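Local coordinates for protein putative aminopeptidase (Leishmania major, PDB 5NTH) that probably removes amino acids from the N-termini of peptides as a manganese-dependent M17 leucyl aminopeptidase, at residues Y239-V245 against F332-R337; T278-R282 against E405-V409; Y232-A236 against S325-F329; V201-E205 against M341-H345. One frame throughout, in Å; residues are numbered along the deposited sequence.

Interaction 1: residues Y239-V245 against F332-R337; sequences YAAELGV and FIAVVR
Arg337 NH2 is gripped by two partners, Glu242 and a water. Its bond to Glu242 OE2 is long at 3.3 Å and therefore weak, but nearly straight (N-H...O 171°), and it forms part of a salt bridge in which carboxylate and guanidinium are only 28° from coplanar. The water accepts from NH2 at 3.0 Å and donates to Tyr239 OH at 2.8 Å, while that hydroxyl is also hydrogen-bonded to the Cys25 carbonyl. An extended chain from CG to NE brings the guanidinium to the edge of the Tyr239 ring, where NH2 lies near the ring plane. Over one face of the same ring sits Ile333 CD1, 3.8 Å from the centroid and 18° off the normal, a clear CH-pi contact. Leu243 is the apolar centre: as a knob among Phe332, Ile333, Val336 and Arg337, it sets CD1 4.1 Å from Val336 CG1 and CD2 4.1 Å from Arg337 CG. Val245 CG2 meets the edge of the Phe332 ring at CZ. Helices 239-243 and 332-337 run nearly parallel. The chemistry implies a hydrophobic helix-helix interface, its polar margin held by one weak charged bond and one water bridge.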
loop_
_atom_site.group_PDB
_atom_site.type_symbol
_atom_site.label_atom_id
_atom_site.label_comp_id
_atom_site.label_asym_id
_atom_site.label_seq_id
_atom_site.Cartn_x
_atom_site.Cartn_y
_atom_site.Cartn_z
ATOM N N TYR A 239 -36.057 -22.550 -19.443
ATOM C CA TYR A 239 -35.474 -23.883 -19.457
ATOM C C TYR A 239 -36.353 -24.827 -18.628
ATOM O O TYR A 239 -36.479 -26.004 -18.952
ATOM C CB TYR A 239 -34.002 -23.877 -19.008
ATOM C CG TYR A 239 -33.078 -23.612 -20.166
ATOM C CD1 TYR A 239 -32.843 -24.600 -21.133
ATOM C CD2 TYR A 239 -32.473 -22.371 -20.340
ATOM C CE1 TYR A 239 -32.009 -24.365 -22.228
ATOM C CE2 TYR A 239 -31.628 -22.129 -21.428
ATOM C CZ TYR A 239 -31.413 -23.128 -22.374
ATOM O OH TYR A 239 -30.596 -22.891 -23.457
ATOM N N ALA A 240 -37.001 -24.300 -17.600
ATOM C CA ALA A 240 -37.943 -25.095 -16.801
ATOM C C ALA A 240 -39.133 -25.563 -17.615
ATOM O O ALA A 240 -39.484 -26.745 -17.589
ATOM C CB ALA A 240 -38.435 -24.314 -15.587
ATOM N N ALA A 241 -39.763 -24.636 -18.322
ATOM C CA ALA A 241 -40.909 -24.987 -19.147
ATOM C C ALA A 241 -40.503 -25.833 -20.362
ATOM O O ALA A 241 -41.307 -26.606 -20.839
ATOM C CB ALA A 241 -41.675 -23.752 -19.578
ATOM N N GLU A 242 -39.273 -25.699 -20.854
ATOM C CA GLU A 242 -38.822 -26.507 -22.013
ATOM C C GLU A 242 -38.713 -27.963 -21.589
ATOM O O GLU A 242 -39.286 -28.856 -22.220
ATOM C CB GLU A 242 -37.459 -26.039 -22.573
ATOM C CG GLU A 242 -37.098 -26.638 -23.938
ATOM C CD GLU A 242 -35.589 -26.802 -24.193
ATOM O OE1 GLU A 242 -34.887 -25.765 -24.234
ATOM O OE2 GLU A 242 -35.099 -27.958 -24.387
ATOM N N LEU A 243 -37.967 -28.170 -20.506
ATOM C CA LEU A 243 -37.678 -29.495 -19.955
ATOM C C LEU A 243 -38.817 -30.085 -19.130
ATOM O O LEU A 243 -38.748 -31.242 -18.769
ATOM C CB LEU A 243 -36.400 -29.450 -19.105
ATOM C CG LEU A 243 -35.142 -28.907 -19.795
ATOM C CD1 LEU A 243 -34.002 -28.765 -18.797
ATOM C CD2 LEU A 243 -34.709 -29.796 -20.934
ATOM N N GLY A 244 -39.849 -29.304 -18.821
ATOM C CA GLY A 244 -41.052 -29.826 -18.170
ATOM C C GLY A 244 -40.803 -30.196 -16.727
ATOM O O GLY A 244 -41.243 -31.260 -16.283
ATOM N N VAL A 245 -40.098 -29.332 -15.991
ATOM C CA VAL A 245 -39.665 -29.640 -14.603
ATOM C C VAL A 245 -40.319 -28.692 -13.618
ATOM O O VAL A 245 -40.828 -27.640 -14.008
ATOM C CB VAL A 245 -38.112 -29.614 -14.436
ATOM C CG1 VAL A 245 -37.432 -30.367 -15.576
ATOM C CG2 VAL A 245 -37.545 -28.192 -14.373
ATOM N N PHE A 332 -27.313 -29.479 -14.898
ATOM C CA PHE A 332 -28.733 -29.910 -14.772
ATOM C C PHE A 332 -29.427 -30.130 -16.132
ATOM O O PHE A 332 -30.091 -31.138 -16.340
ATOM C CB PHE A 332 -29.526 -28.914 -13.949
ATOM C CG PHE A 332 -30.991 -29.223 -13.828
ATOM C CD1 PHE A 332 -31.447 -30.113 -12.876
ATOM C CD2 PHE A 332 -31.913 -28.551 -14.600
ATOM C CE1 PHE A 332 -32.808 -30.355 -12.725
ATOM C CE2 PHE A 332 -33.262 -28.777 -14.460
ATOM C CZ PHE A 332 -33.719 -29.698 -13.531
ATOM N N ILE A 333 -29.224 -29.202 -17.056
ATOM C CA ILE A 333 -29.885 -29.209 -18.358
ATOM C C ILE A 333 -29.450 -30.403 -19.172
ATOM O O ILE A 333 -30.294 -31.083 -19.749
ATOM C CB ILE A 333 -29.571 -27.910 -19.108
ATOM C CG1 ILE A 333 -30.306 -26.780 -18.386
ATOM C CG2 ILE A 333 -29.952 -27.995 -20.592
ATOM C CD1 ILE A 333 -30.087 -25.404 -18.986
ATOM N N ALA A 334 -28.141 -30.632 -19.213
ATOM C CA ALA A 334 -27.554 -31.714 -19.968
ATOM C C ALA A 334 -27.968 -33.085 -19.418
ATOM O O ALA A 334 -28.364 -33.984 -20.179
ATOM C CB ALA A 334 -26.059 -31.590 -19.940
ATOM N N VAL A 335 -27.866 -33.232 -18.100
ATOM C CA VAL A 335 -28.317 -34.433 -17.413
ATOM C C VAL A 335 -29.775 -34.709 -17.701
ATOM O O VAL A 335 -30.095 -35.763 -18.200
ATOM C CB VAL A 335 -28.145 -34.344 -15.904
ATOM C CG1 VAL A 335 -28.853 -35.494 -15.221
ATOM C CG2 VAL A 335 -26.665 -34.380 -15.563
ATOM N N VAL A 336 -30.657 -33.775 -17.396
ATOM C CA VAL A 336 -32.053 -33.964 -17.746
ATOM C C VAL A 336 -32.275 -34.270 -19.226
ATOM O O VAL A 336 -33.145 -35.065 -19.569
ATOM C CB VAL A 336 -32.900 -32.774 -17.320
ATOM C CG1 VAL A 336 -34.270 -32.774 -17.994
ATOM C CG2 VAL A 336 -33.056 -32.775 -15.822
ATOM N N ARG A 337 -31.522 -33.629 -20.106
ATOM C CA ARG A 337 -31.674 -33.887 -21.535
ATOM C C ARG A 337 -31.302 -35.315 -21.858
ATOM O O ARG A 337 -31.920 -35.935 -22.727
ATOM C CB ARG A 337 -30.811 -32.940 -22.361
ATOM C CG ARG A 337 -31.587 -31.725 -22.787
ATOM C CD ARG A 337 -30.714 -30.642 -23.379
ATOM N NE ARG A 337 -31.521 -29.512 -23.865
ATOM C CZ ARG A 337 -31.029 -28.321 -24.204
ATOM N NH1 ARG A 337 -29.719 -28.055 -24.126
ATOM N NH2 ARG A 337 -31.857 -27.380 -24.607
HETATM O O HOH W 1 -29.908 -25.118 -25.089
#

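Interaction 2: residues T278-R282 against E405-V409; sequences TLRYR and EQDFV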
loop_
_atom_site.group_PDB
_atom_site.type_symbol
_atom_site.label_atom_id
_atom_site.label_comp_id
_atom_site.label_asym_id
_atom_site.label_seq_id
_atom_site.Cartn_x
_atom_site.Cartn_y
_atom_site.Cartn_z
ATOM N N THR A 278 -34.786 -22.705 -7.833
ATOM C CA THR A 278 -34.505 -24.118 -7.826
ATOM C C THR A 278 -35.341 -24.823 -8.878
ATOM O O THR A 278 -36.561 -24.652 -8.931
ATOM C CB THR A 278 -34.791 -24.762 -6.482
ATOM O OG1 THR A 278 -33.873 -24.262 -5.506
ATOM C CG2 THR A 278 -34.636 -26.298 -6.595
ATOM N N LEU A 279 -34.658 -25.620 -9.702
ATOM C CA LEU A 279 -35.278 -26.484 -10.695
ATOM C C LEU A 279 -35.057 -27.892 -10.222
ATOM O O LEU A 279 -33.978 -28.205 -9.711
ATOM C CB LEU A 279 -34.620 -26.312 -12.067
ATOM C CG LEU A 279 -35.109 -25.113 -12.876
ATOM C CD1 LEU A 279 -34.724 -23.805 -12.213
ATOM C CD2 LEU A 279 -34.589 -25.155 -14.306
ATOM N N ARG A 280 -36.064 -28.742 -10.400
ATOM C CA ARG A 280 -35.953 -30.150 -10.001
ATOM C C ARG A 280 -36.792 -31.090 -10.878
ATOM O O ARG A 280 -37.925 -30.763 -11.249
ATOM C CB ARG A 280 -36.346 -30.310 -8.541
ATOM C CG ARG A 280 -37.769 -29.835 -8.250
ATOM C CD ARG A 280 -38.315 -30.368 -6.933
ATOM N NE ARG A 280 -38.044 -31.819 -6.755
ATOM C CZ ARG A 280 -38.907 -32.829 -6.894
ATOM N NH1 ARG A 280 -40.177 -32.623 -7.227
ATOM N NH2 ARG A 280 -38.479 -34.069 -6.688
ATOM N N TYR A 281 -36.215 -32.254 -11.175
ATOM C CA TYR A 281 -36.851 -33.313 -11.963
ATOM C C TYR A 281 -36.867 -34.587 -11.150
ATOM O O TYR A 281 -35.824 -34.958 -10.582
ATOM C CB TYR A 281 -36.056 -33.577 -13.236
ATOM C CG TYR A 281 -36.732 -34.419 -14.308
ATOM C CD1 TYR A 281 -37.976 -34.077 -14.828
ATOM C CD2 TYR A 281 -36.078 -35.514 -14.865
ATOM C CE1 TYR A 281 -38.566 -34.834 -15.860
ATOM C CE2 TYR A 281 -36.645 -36.289 -15.888
ATOM C CZ TYR A 281 -37.900 -35.956 -16.390
ATOM O OH TYR A 281 -38.464 -36.724 -17.409
ATOM N N ARG A 282 -38.055 -35.211 -11.066
ATOM C CA ARG A 282 -38.182 -36.626 -10.726
ATOM C C ARG A 282 -38.063 -37.429 -12.008
ATOM O O ARG A 282 -38.810 -37.210 -12.978
ATOM C CB ARG A 282 -39.504 -36.979 -10.041
ATOM C CG ARG A 282 -39.617 -38.480 -9.608
ATOM C CD ARG A 282 -40.850 -38.788 -8.744
ATOM N NE ARG A 282 -41.110 -37.596 -7.917
ATOM C CZ ARG A 282 -40.909 -37.449 -6.597
ATOM N NH1 ARG A 282 -41.152 -36.246 -6.057
ATOM N NH2 ARG A 282 -40.509 -38.461 -5.810
ATOM N N GLU A 405 -35.799 -27.838 2.738
ATOM C CA GLU A 405 -37.084 -27.264 2.335
ATOM C C GLU A 405 -37.771 -27.939 1.133
ATOM O O GLU A 405 -38.930 -27.655 0.820
ATOM C CB GLU A 405 -36.873 -25.781 2.081
ATOM C CG GLU A 405 -36.600 -24.999 3.355
ATOM C CD GLU A 405 -37.840 -24.798 4.202
ATOM O OE1 GLU A 405 -38.941 -25.053 3.669
ATOM O OE2 GLU A 405 -37.720 -24.368 5.384
ATOM N N GLN A 406 -37.062 -28.829 0.457
ATOM C CA GLN A 406 -37.645 -29.566 -0.645
ATOM C C GLN A 406 -38.479 -30.733 -0.126
ATOM O O GLN A 406 -38.365 -31.122 1.044
ATOM C CB GLN A 406 -36.534 -30.051 -1.553
ATOM C CG GLN A 406 -35.751 -28.883 -2.135
ATOM C CD GLN A 406 -35.171 -29.176 -3.502
ATOM O OE1 GLN A 406 -35.729 -28.775 -4.544
ATOM N NE2 GLN A 406 -34.041 -29.885 -3.508
ATOM N N ASP A 407 -39.334 -31.276 -0.993
ATOM C CA ASP A 407 -40.147 -32.455 -0.628
ATOM C C ASP A 407 -39.456 -33.829 -0.759
ATOM O O ASP A 407 -40.116 -34.842 -0.629
ATOM C CB ASP A 407 -41.559 -32.414 -1.278
ATOM C CG ASP A 407 -41.588 -32.659 -2.826
ATOM O OD1 ASP A 407 -40.663 -33.262 -3.461
ATOM O OD2 ASP A 407 -42.621 -32.232 -3.422
ATOM N N PHE A 408 -38.139 -33.858 -1.000
ATOM C CA PHE A 408 -37.293 -35.065 -0.853
ATOM C C PHE A 408 -35.985 -34.665 -0.150
ATOM O O PHE A 408 -35.574 -33.516 -0.223
ATOM C CB PHE A 408 -36.968 -35.641 -2.220
ATOM C CG PHE A 408 -35.958 -34.820 -3.014
ATOM C CD1 PHE A 408 -36.359 -33.759 -3.819
ATOM C CD2 PHE A 408 -34.589 -35.113 -2.950
ATOM C CE1 PHE A 408 -35.416 -33.015 -4.546
ATOM C CE2 PHE A 408 -33.658 -34.361 -3.664
ATOM C CZ PHE A 408 -34.076 -33.319 -4.470
ATOM N N VAL A 409 -35.310 -35.596 0.496
ATOM C CA VAL A 409 -34.060 -35.288 1.186
ATOM C C VAL A 409 -32.934 -35.722 0.301
ATOM O O VAL A 409 -32.877 -36.883 -0.008
ATOM C CB VAL A 409 -33.922 -36.091 2.494
ATOM C CG1 VAL A 409 -32.552 -35.843 3.146
ATOM C CG2 VAL A 409 -35.046 -35.743 3.465
#
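The guanidinium of Arg280 has Asp407 OD1 over one face, 3.7 Å above its plane and displaced toward the rim, and meets the Phe408 ring obliquely, the two planes 39° apart. Arg280 NH2 comes within 3.6 Å of Phe408 CD1. Because Asp407 OD1 stands so far out of plane, the long salt bridge to Arg280 NH1 (3.9 Å) is charge attraction alone, with no N-H aimed at the oxygen. The same OD1 lies near the plane of the Arg282 guanidinium, at its edge, again as a long pair. One carboxylate oxygen thus joins two arginines in a loose network, and Arg280 NH1 has a further weak ion pair with Asp246. A chi1 of 59° folds the Arg280 chain back over its own backbone, and a bend at chi3 lays its end beside the Phe408 ring, the two side chains running contrary ways. Deeper in, Gln406 OE1 lies 3.4 Å from the methyl CG2 of Thr278; the amide's NE2 is bonded to Ser353 OG and the threonine hydroxyl to Thr355. Thr278 and Arg280 direct their CB atoms to 405-409, whereas Leu279 and Tyr281 pack on helix 323-341. This alternation is typical of a strand inside a sheet with layers on both sides: strand 275-282, paired with 246-251 and 349-361, meets on one face the loop joining helix 391-404 to strand 412-417 in the alpha/beta catalytic domain.

Interaction 3: residues Y232-A236 against S325-F329; sequences YAEIA and SAGVF
Tyr232 reaches across to Ser325 and Phe329 from the helix 229-243 side. Its CB does not aim at the other helix, but with CG anti to the backbone N (chi1 -156°) the ring extends over to it. Along one side of the ring, CE1 comes 4.5 Å from Phe329 CD2, which lies near the tyrosine plane, at the edge. On the other side CE2 is 3.4 Å from Ser325 OG. At the tip, OH and Ser325 OG are modelled 2.4 Å apart; this is a hydrogen bond that either hydroxyl could donate, though so short a length is doubtful. The hydroxyl also touches Ala326 CB at 3.6 Å, while the Ala326 amide is badly angled for bonding. The two helical segments run 6° from parallel with axes 13.1 Å apart, an interval bridged by these aromatic side chains, and they belong to the helical layer packed on strand 349-361 of the catalytic domain. Ser325 is backbone-bonded to Lys298, a manganese ligand whose side chain is about 6 Å from that of Ser325. Coming the opposite way, Phe329 places CZ 3.8 Å from Ala236 CA and CE1 4.1 Å from Ala236 CB, and Ile235 CG2 meets its CE2.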
loop_
_atom_site.group_PDB
_atom_site.type_symbol
_atom_site.label_atom_id
_atom_site.label_comp_id
_atom_site.label_asym_id
_atom_site.label_seq_id
_atom_site.Cartn_x
_atom_site.Cartn_y
_atom_site.Cartn_z
ATOM N N TYR A 232 -31.325 -13.619 -15.620
ATOM C CA TYR A 232 -30.890 -14.966 -15.270
ATOM C C TYR A 232 -32.082 -15.802 -14.805
ATOM O O TYR A 232 -32.192 -16.962 -15.169
ATOM C CB TYR A 232 -29.861 -14.910 -14.158
ATOM C CG TYR A 232 -28.922 -16.077 -14.053
ATOM C CD1 TYR A 232 -29.188 -17.311 -14.658
ATOM C CD2 TYR A 232 -27.752 -15.952 -13.315
ATOM C CE1 TYR A 232 -28.305 -18.364 -14.542
ATOM C CE2 TYR A 232 -26.856 -16.996 -13.191
ATOM C CZ TYR A 232 -27.127 -18.207 -13.797
ATOM O OH TYR A 232 -26.216 -19.265 -13.666
ATOM N N ALA A 233 -32.989 -15.214 -14.030
ATOM C CA ALA A 233 -34.205 -15.942 -13.597
ATOM C C ALA A 233 -35.224 -16.229 -14.711
ATOM O O ALA A 233 -35.853 -17.292 -14.752
ATOM C CB ALA A 233 -34.901 -15.181 -12.491
ATOM N N GLU A 234 -35.417 -15.270 -15.596
ATOM C CA GLU A 234 -36.306 -15.484 -16.721
ATOM C C GLU A 234 -35.803 -16.651 -17.622
ATOM O O GLU A 234 -36.604 -17.408 -18.200
ATOM C CB GLU A 234 -36.420 -14.186 -17.497
ATOM C CG GLU A 234 -37.563 -14.140 -18.482
ATOM C CD GLU A 234 -37.499 -12.880 -19.309
ATOM O OE1 GLU A 234 -37.622 -11.766 -18.730
ATOM O OE2 GLU A 234 -37.276 -13.016 -20.530
ATOM N N ILE A 235 -34.478 -16.779 -17.713
ATOM C CA ILE A 235 -33.841 -17.776 -18.525
ATOM C C ILE A 235 -34.116 -19.123 -17.895
ATOM O O ILE A 235 -34.590 -20.045 -18.566
ATOM C CB ILE A 235 -32.319 -17.530 -18.682
ATOM C CG1 ILE A 235 -32.049 -16.411 -19.695
ATOM C CG2 ILE A 235 -31.604 -18.765 -19.210
ATOM C CD1 ILE A 235 -30.602 -15.948 -19.781
ATOM N N ALA A 236 -33.828 -19.217 -16.604
ATOM C CA ALA A 236 -34.075 -20.429 -15.828
ATOM C C ALA A 236 -35.527 -20.889 -15.951
ATOM O O ALA A 236 -35.773 -22.077 -16.149
ATOM C CB ALA A 236 -33.697 -20.226 -14.368
ATOM N N SER A 325 -22.725 -21.147 -10.233
ATOM C CA SER A 325 -24.133 -21.193 -10.594
ATOM C C SER A 325 -24.341 -21.769 -11.992
ATOM O O SER A 325 -25.076 -22.721 -12.164
ATOM C CB SER A 325 -24.713 -19.776 -10.495
ATOM O OG SER A 325 -25.871 -19.564 -11.261
ATOM N N ALA A 326 -23.684 -21.203 -12.986
ATOM C CA ALA A 326 -23.935 -21.613 -14.352
ATOM C C ALA A 326 -23.444 -23.031 -14.649
ATOM O O ALA A 326 -24.132 -23.756 -15.354
ATOM C CB ALA A 326 -23.350 -20.618 -15.350
ATOM N N GLY A 327 -22.274 -23.405 -14.126
ATOM C CA GLY A 327 -21.779 -24.774 -14.197
ATOM C C GLY A 327 -22.846 -25.802 -13.812
ATOM O O GLY A 327 -23.233 -26.630 -14.645
ATOM N N VAL A 328 -23.365 -25.706 -12.579
ATOM C CA VAL A 328 -24.428 -26.614 -12.128
ATOM C C VAL A 328 -25.770 -26.417 -12.850
ATOM O O VAL A 328 -26.486 -27.370 -13.026
ATOM C CB VAL A 328 -24.680 -26.579 -10.596
ATOM C CG1 VAL A 328 -23.408 -26.865 -9.812
ATOM C CG2 VAL A 328 -25.307 -25.264 -10.166
ATOM N N PHE A 329 -26.140 -25.198 -13.211
ATOM C CA PHE A 329 -27.385 -24.980 -13.960
ATOM C C PHE A 329 -27.336 -25.705 -15.298
ATOM O O PHE A 329 -28.262 -26.428 -15.643
ATOM C CB PHE A 329 -27.590 -23.511 -14.245
ATOM C CG PHE A 329 -28.786 -23.198 -15.119
ATOM C CD1 PHE A 329 -30.066 -23.546 -14.734
ATOM C CD2 PHE A 329 -28.631 -22.455 -16.303
ATOM C CE1 PHE A 329 -31.161 -23.185 -15.526
ATOM C CE2 PHE A 329 -29.722 -22.108 -17.110
ATOM C CZ PHE A 329 -30.991 -22.473 -16.711
#

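Interaction 4: residues V201-E205 against M341-H345; sequences VCVAE and MQRTH
Met341, Glu205 and His345 bury most of the surface here. Met341 sends its terminal methyl into the first turn of helix 203-221: CE lies 3.4 Å from Ala204 CB and 3.6 Å from both Cys202 SG and Glu205 CG. The bend at chi3 (40°) turns that methyl in, so that SD too stays close to Ala204 CB, at 3.8 Å. Glu205 comes from the opposite direction to His345 and lays its carboxylate over one face of the imidazole. OE2 stands 3.4 Å above the ring, over its centre, with the planes 52° apart. OE1 is only 2.9 Å from His345 NE2, but the angle is poor and this is not a hydrogen bond; the contact is carboxylate against ring face. Ser338 OG bonds OE2 and so helps to fix the group. OE1 may also accept from Cys202 N at 3.2 Å. His345 closes a type I turn that starts at Gln342. With Cys202 as N-cap, the Cys202 N to Glu205 OE1 bond would be one half of a capping box, a doubtful assignment because OE1 is placed too close to a neighbour. The arrangement is that of a helix start packed against the turn between helix 323-341 and strand 349-361.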
loop_
_atom_site.group_PDB
_atom_site.type_symbol
_atom_site.label_atom_id
_atom_site.label_comp_id
_atom_site.label_asym_id
_atom_site.label_seq_id
_atom_site.Cartn_x
_atom_site.Cartn_y
_atom_site.Cartn_z
ATOM N N VAL A 201 -21.715 -43.814 -23.930
ATOM C CA VAL A 201 -22.110 -42.420 -24.160
ATOM C C VAL A 201 -22.292 -42.194 -25.648
ATOM O O VAL A 201 -21.410 -42.550 -26.436
ATOM C CB VAL A 201 -21.118 -41.411 -23.529
ATOM C CG1 VAL A 201 -19.682 -41.627 -24.044
ATOM C CG2 VAL A 201 -21.624 -39.980 -23.725
ATOM N N CYS A 202 -23.439 -41.610 -26.010
ATOM C CA CYS A 202 -23.845 -41.475 -27.410
ATOM C C CYS A 202 -23.721 -40.046 -27.949
ATOM O O CYS A 202 -23.519 -39.101 -27.189
ATOM C CB CYS A 202 -25.265 -41.953 -27.580
ATOM S SG CYS A 202 -26.507 -40.884 -26.862
ATOM N N VAL A 203 -23.862 -39.903 -29.262
ATOM C CA VAL A 203 -23.660 -38.630 -29.926
ATOM C C VAL A 203 -24.602 -37.539 -29.482
ATOM O O VAL A 203 -24.170 -36.392 -29.368
ATOM C CB VAL A 203 -23.783 -38.782 -31.449
ATOM C CG1 VAL A 203 -23.822 -37.427 -32.178
ATOM C CG2 VAL A 203 -22.605 -39.591 -31.940
ATOM N N ALA A 204 -25.876 -37.869 -29.271
ATOM C CA ALA A 204 -26.842 -36.871 -28.801
ATOM C C ALA A 204 -26.463 -36.304 -27.403
ATOM O O ALA A 204 -26.720 -35.135 -27.120
ATOM C CB ALA A 204 -28.252 -37.441 -28.806
ATOM N N GLU A 205 -25.835 -37.138 -26.572
ATOM C CA GLU A 205 -25.249 -36.710 -25.307
ATOM C C GLU A 205 -24.068 -35.746 -25.489
ATOM O O GLU A 205 -24.014 -34.682 -24.875
ATOM C CB GLU A 205 -24.841 -37.918 -24.462
ATOM C CG GLU A 205 -25.984 -38.394 -23.574
ATOM C CD GLU A 205 -25.878 -39.842 -23.093
ATOM O OE1 GLU A 205 -25.765 -40.767 -23.965
ATOM O OE2 GLU A 205 -25.933 -40.050 -21.835
ATOM N N MET A 341 -33.556 -38.655 -23.344
ATOM C CA MET A 341 -33.079 -39.396 -24.524
ATOM C C MET A 341 -33.234 -40.930 -24.466
ATOM O O MET A 341 -33.670 -41.519 -25.449
ATOM C CB MET A 341 -31.622 -39.035 -24.822
ATOM C CG MET A 341 -31.473 -37.683 -25.504
ATOM S SD MET A 341 -29.833 -36.938 -25.397
ATOM C CE MET A 341 -28.871 -38.424 -25.646
ATOM N N GLN A 342 -32.840 -41.573 -23.368
ATOM C CA GLN A 342 -33.021 -43.027 -23.212
ATOM C C GLN A 342 -33.366 -43.432 -21.763
ATOM O O GLN A 342 -32.931 -42.797 -20.796
ATOM C CB GLN A 342 -31.791 -43.816 -23.725
ATOM C CG GLN A 342 -31.915 -44.400 -25.139
ATOM C CD GLN A 342 -30.562 -44.506 -25.866
ATOM O OE1 GLN A 342 -30.268 -43.751 -26.819
ATOM N NE2 GLN A 342 -29.721 -45.433 -25.404
ATOM N N ARG A 343 -34.132 -44.526 -21.658
ATOM C CA ARG A 343 -34.738 -45.034 -20.411
ATOM C C ARG A 343 -33.709 -45.240 -19.310
ATOM O O ARG A 343 -33.985 -44.994 -18.134
ATOM C CB ARG A 343 -35.454 -46.381 -20.697
ATOM N N THR A 344 -32.518 -45.662 -19.731
ATOM C CA THR A 344 -31.488 -46.211 -18.870
ATOM C C THR A 344 -30.403 -45.209 -18.467
ATOM O O THR A 344 -29.641 -45.491 -17.531
ATOM C CB THR A 344 -30.777 -47.369 -19.609
ATOM O OG1 THR A 344 -30.120 -46.853 -20.772
ATOM C CG2 THR A 344 -31.771 -48.441 -20.063
ATOM N N HIS A 345 -30.339 -44.066 -19.164
ATOM C CA HIS A 345 -29.169 -43.168 -19.096
ATOM C C HIS A 345 -28.782 -42.579 -17.755
ATOM O O HIS A 345 -27.581 -42.544 -17.455
ATOM C CB HIS A 345 -29.219 -42.049 -20.137
ATOM C CG HIS A 345 -28.522 -42.402 -21.411
ATOM N ND1 HIS A 345 -28.996 -42.014 -22.646
ATOM C CD2 HIS A 345 -27.396 -43.125 -21.644
ATOM C CE1 HIS A 345 -28.186 -42.477 -23.586
ATOM N NE2 HIS A 345 -27.207 -43.153 -23.004
#

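Overall arrangement
Interactions 1 and 3 join the same two helices, 229-243 and 323-341, at successive levels; Tyr239 CD2 touches Phe329 CZ 3.9 Å away. Both are buried, yet interaction 3, nearer the manganese site, sets two aromatic side chains side by side and joins two hydroxyls, whereas interaction 1 adds a charged, water-bridged margin. Interactions 2 and 4 are only partly buried. Interaction 2 lies on the other side of strand 275-282: Leu279 CB contacts Phe332 CE2 at 3.7 Å, while the ends of Arg280 and Arg282 reach a loop through long charge pairs. Interaction 4, touching no other, links the end of helix 323-341 to helix 203-221 by a methionine methyl among apolar and sulfur atoms and a carboxylate over an imidazole face.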